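Local coordinates for protein hypothetical sugar kinase (Cytophaga hutchinsonii, PDB 3R8E) that probably phosphorylates a sugar with ATP, as a member of the ROK family of sugar kinases and related proteins, at residues L152-G157 and V192-L197. Sequence-based numbering, arbitrary orientation.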
ATOM      1  N   LEU A 152      -5.038  -3.373 -16.769  1.00 20.83           N
ATOM      2  CA  LEU A 152      -3.778  -3.543 -17.483  1.00 21.28           C
ATOM      3  C   LEU A 152      -3.920  -3.151 -18.958  1.00 24.77           C
ATOM      4  O   LEU A 152      -4.262  -3.979 -19.806  1.00 25.19           O
ATOM      5  CB  LEU A 152      -3.266  -4.993 -17.327  1.00 21.52           C
ATOM      6  CG  LEU A 152      -3.098  -5.490 -15.874  1.00 24.79           C
ATOM      7  CD1 LEU A 152      -3.277  -6.989 -15.784  1.00 25.06           C
ATOM      8  CD2 LEU A 152      -1.763  -5.068 -15.283  1.00 26.35           C
ATOM      9  N   GLY A 153      -3.645  -1.880 -19.231  1.00 21.65           N
ATOM     10  CA  GLY A 153      -3.704  -1.304 -20.571  1.00 22.46           C
ATOM     11  C   GLY A 153      -2.399  -0.641 -20.938  1.00 26.79           C
ATOM     12  O   GLY A 153      -1.330  -1.135 -20.566  1.00 25.17           O
ATOM     13  N   THR A 154      -2.472   0.484 -21.692  1.00 25.20           N
ATOM     14  CA  THR A 154      -1.290   1.267 -22.081  1.00 25.92           C
ATOM     15  C   THR A 154      -0.610   1.737 -20.786  1.00 28.40           C
ATOM     16  O   THR A 154       0.613   1.667 -20.656  1.00 28.97           O
ATOM     17  CB  THR A 154      -1.675   2.407 -23.039  1.00 38.15           C
ATOM     18  OG1 THR A 154      -2.635   3.250 -22.403  1.00 43.61           O
ATOM     19  CG2 THR A 154      -2.238   1.894 -24.353  1.00 36.79           C
ATOM     20  N   GLY A 155      -1.439   2.124 -19.822  1.00 23.32           N
ATOM     21  CA  GLY A 155      -1.044   2.462 -18.464  1.00 22.69           C
ATOM     22  C   GLY A 155      -1.659   1.443 -17.520  1.00 25.23           C
ATOM     23  O   GLY A 155      -2.595   0.730 -17.902  1.00 25.04           O
ATOM     24  N   VAL A 156      -1.118   1.328 -16.305  1.00 21.23           N
ATOM     25  CA  VAL A 156      -1.657   0.413 -15.305  1.00 20.19           C
ATOM     26  C   VAL A 156      -2.445   1.252 -14.312  1.00 25.31           C
ATOM     27  O   VAL A 156      -1.878   2.102 -13.623  1.00 26.08           O
ATOM     28  CB  VAL A 156      -0.586  -0.486 -14.621  1.00 23.45           C
ATOM     29  CG1 VAL A 156      -1.201  -1.324 -13.496  1.00 22.68           C
ATOM     30  CG2 VAL A 156       0.089  -1.393 -15.641  1.00 23.97           C
ATOM     31  N   GLY A 157      -3.752   1.043 -14.306  1.00 21.31           N
ATOM     32  CA  GLY A 157      -4.657   1.738 -13.407  1.00 20.80           C
ATOM     33  C   GLY A 157      -5.141   0.787 -12.337  1.00 22.28           C
ATOM     34  O   GLY A 157      -5.184  -0.430 -12.560  1.00 22.69           O
ATOM     35  N   VAL A 192       4.885  -3.618 -17.861  1.00 23.12           N
ATOM     36  CA  VAL A 192       3.744  -4.410 -18.341  1.00 22.97           C
ATOM     37  C   VAL A 192       2.719  -3.613 -19.182  1.00 25.64           C
ATOM     38  O   VAL A 192       1.801  -4.236 -19.716  1.00 25.19           O
ATOM     39  CB  VAL A 192       3.024  -5.191 -17.202  1.00 25.92           C
ATOM     40  CG1 VAL A 192       3.983  -6.134 -16.481  1.00 26.19           C
ATOM     41  CG2 VAL A 192       2.332  -4.255 -16.219  1.00 24.36           C
ATOM     42  N   GLY A 193       2.890  -2.292 -19.320  1.00 21.95           N
ATOM     43  CA  GLY A 193       2.027  -1.468 -20.168  1.00 21.69           C
ATOM     44  C   GLY A 193       2.081  -1.973 -21.605  1.00 26.26           C
ATOM     45  O   GLY A 193       3.126  -2.463 -22.029  1.00 26.42           O
ATOM     46  N   ILE A 194       0.951  -1.906 -22.337  1.00 24.34           N
ATOM     47  CA  ILE A 194       0.774  -2.443 -23.704  1.00 26.00           C
ATOM     48  C   ILE A 194       1.978  -2.144 -24.633  1.00 32.25           C
ATOM     49  O   ILE A 194       2.512  -3.087 -25.220  1.00 33.12           O
ATOM     50  CB  ILE A 194      -0.581  -1.995 -24.340  1.00 29.26           C
ATOM     51  CG1 ILE A 194      -1.768  -2.739 -23.670  1.00 28.58           C
ATOM     52  CG2 ILE A 194      -0.605  -2.207 -25.866  1.00 31.45           C
ATOM     53  CD1 ILE A 194      -3.212  -2.274 -24.100  1.00 35.68           C
ATOM     54  N   ASN A 195       2.416  -0.874 -24.745  1.00 29.79           N
ATOM     55  CA  ASN A 195       3.535  -0.504 -25.632  1.00 31.53           C
ATOM     56  C   ASN A 195       4.851  -1.155 -25.196  1.00 35.50           C
ATOM     57  O   ASN A 195       5.665  -1.516 -26.045  1.00 36.00           O
ATOM     58  CB  ASN A 195       3.706   1.018 -25.712  1.00 34.42           C
ATOM     59  CG  ASN A 195       2.478   1.784 -26.161  1.00 55.69           C
ATOM     60  OD1 ASN A 195       2.164   2.853 -25.632  1.00 51.97           O
ATOM     61  ND2 ASN A 195       1.751   1.261 -27.140  1.00 46.19           N
ATOM     62  N   HIS A 196       5.039  -1.338 -23.878  1.00 31.22           N
ATOM     63  CA  HIS A 196       6.244  -1.950 -23.325  1.00 31.34           C
ATOM     64  C   HIS A 196       6.207  -3.470 -23.503  1.00 34.52           C
ATOM     65  O   HIS A 196       7.258  -4.070 -23.748  1.00 35.04           O
ATOM     66  CB  HIS A 196       6.426  -1.537 -21.864  1.00 30.97           C
ATOM     67  CG  HIS A 196       6.543  -0.048 -21.713  1.00 34.42           C
ATOM     68  ND1 HIS A 196       5.456   0.728 -21.346  1.00 35.22           N
ATOM     69  CD2 HIS A 196       7.598   0.764 -21.956  1.00 37.26           C
ATOM     70  CE1 HIS A 196       5.891   1.979 -21.348  1.00 34.94           C
ATOM     71  NE2 HIS A 196       7.172   2.050 -21.711  1.00 36.59           N
ATOM     72  N   LEU A 197       4.999  -4.079 -23.454  1.00 30.02           N
ATOM     73  CA  LEU A 197       4.794  -5.510 -23.709  1.00 30.27           C
ATOM     74  C   LEU A 197       5.154  -5.817 -25.176  1.00 34.13           C
ATOM     75  O   LEU A 197       5.852  -6.799 -25.442  1.00 33.95           O
ATOM     76  CB  LEU A 197       3.333  -5.925 -23.392  1.00 29.57           C
ATOM     77  CG  LEU A 197       2.757  -7.132 -24.155  1.00 36.16           C
ATOM     78  CD1 LEU A 197       3.096  -8.444 -23.470  1.00 36.63           C
ATOM     79  CD2 LEU A 197       1.262  -6.997 -24.335  1.00 39.54           C
TER
HETATM   80  O   HOH W   1      -0.713  -3.149 -18.625  1.00 28.29           O
HETATM   81  O   HOH W   2       2.412   1.097 -22.587  1.00 27.44           O
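I194 lies along the G153 peptide at the start of helix 194-207, a worked example of a helix N-terminus docked on a strand-connecting loop. I194 CB sits 4.0 Å from T154 CA; I194 CG1, which the first torsion (chi1 -72°) sets anti to its own carbonyl carbon, meets the carbonyl of G153, 3.5 Å from G153 C. The extended chain then carries I194 CD1 on to G153 CA, 3.7 Å away. Alongside, I194 N donates to G153 O (3.0 Å), approaching from above the carbonyl plane, 42° out of it. The same oxygen accepts a hydrogen bond from a water that also donates to V192 O, and a second water links T154 O to N195 N, so solvent extends the polar seam. Further in, V156 CG2 touches V192 CG2 at 3.7 Å, the two valines meeting at a slant. Replacing I194 by alanine removes CG1, CG2 and CD1, and would probably leave the G153 peptide without its apolar neighbour and cost the packing on I270 and P223. The hairpin of antiparallel strands 147-152 and 156-162 belongs to the ribonuclease H-like fold, and its glycine-rich turn, on which the helix N-terminus docks, is consistent with the second phosphate-binding loop of sugar kinases and their actin-like relatives.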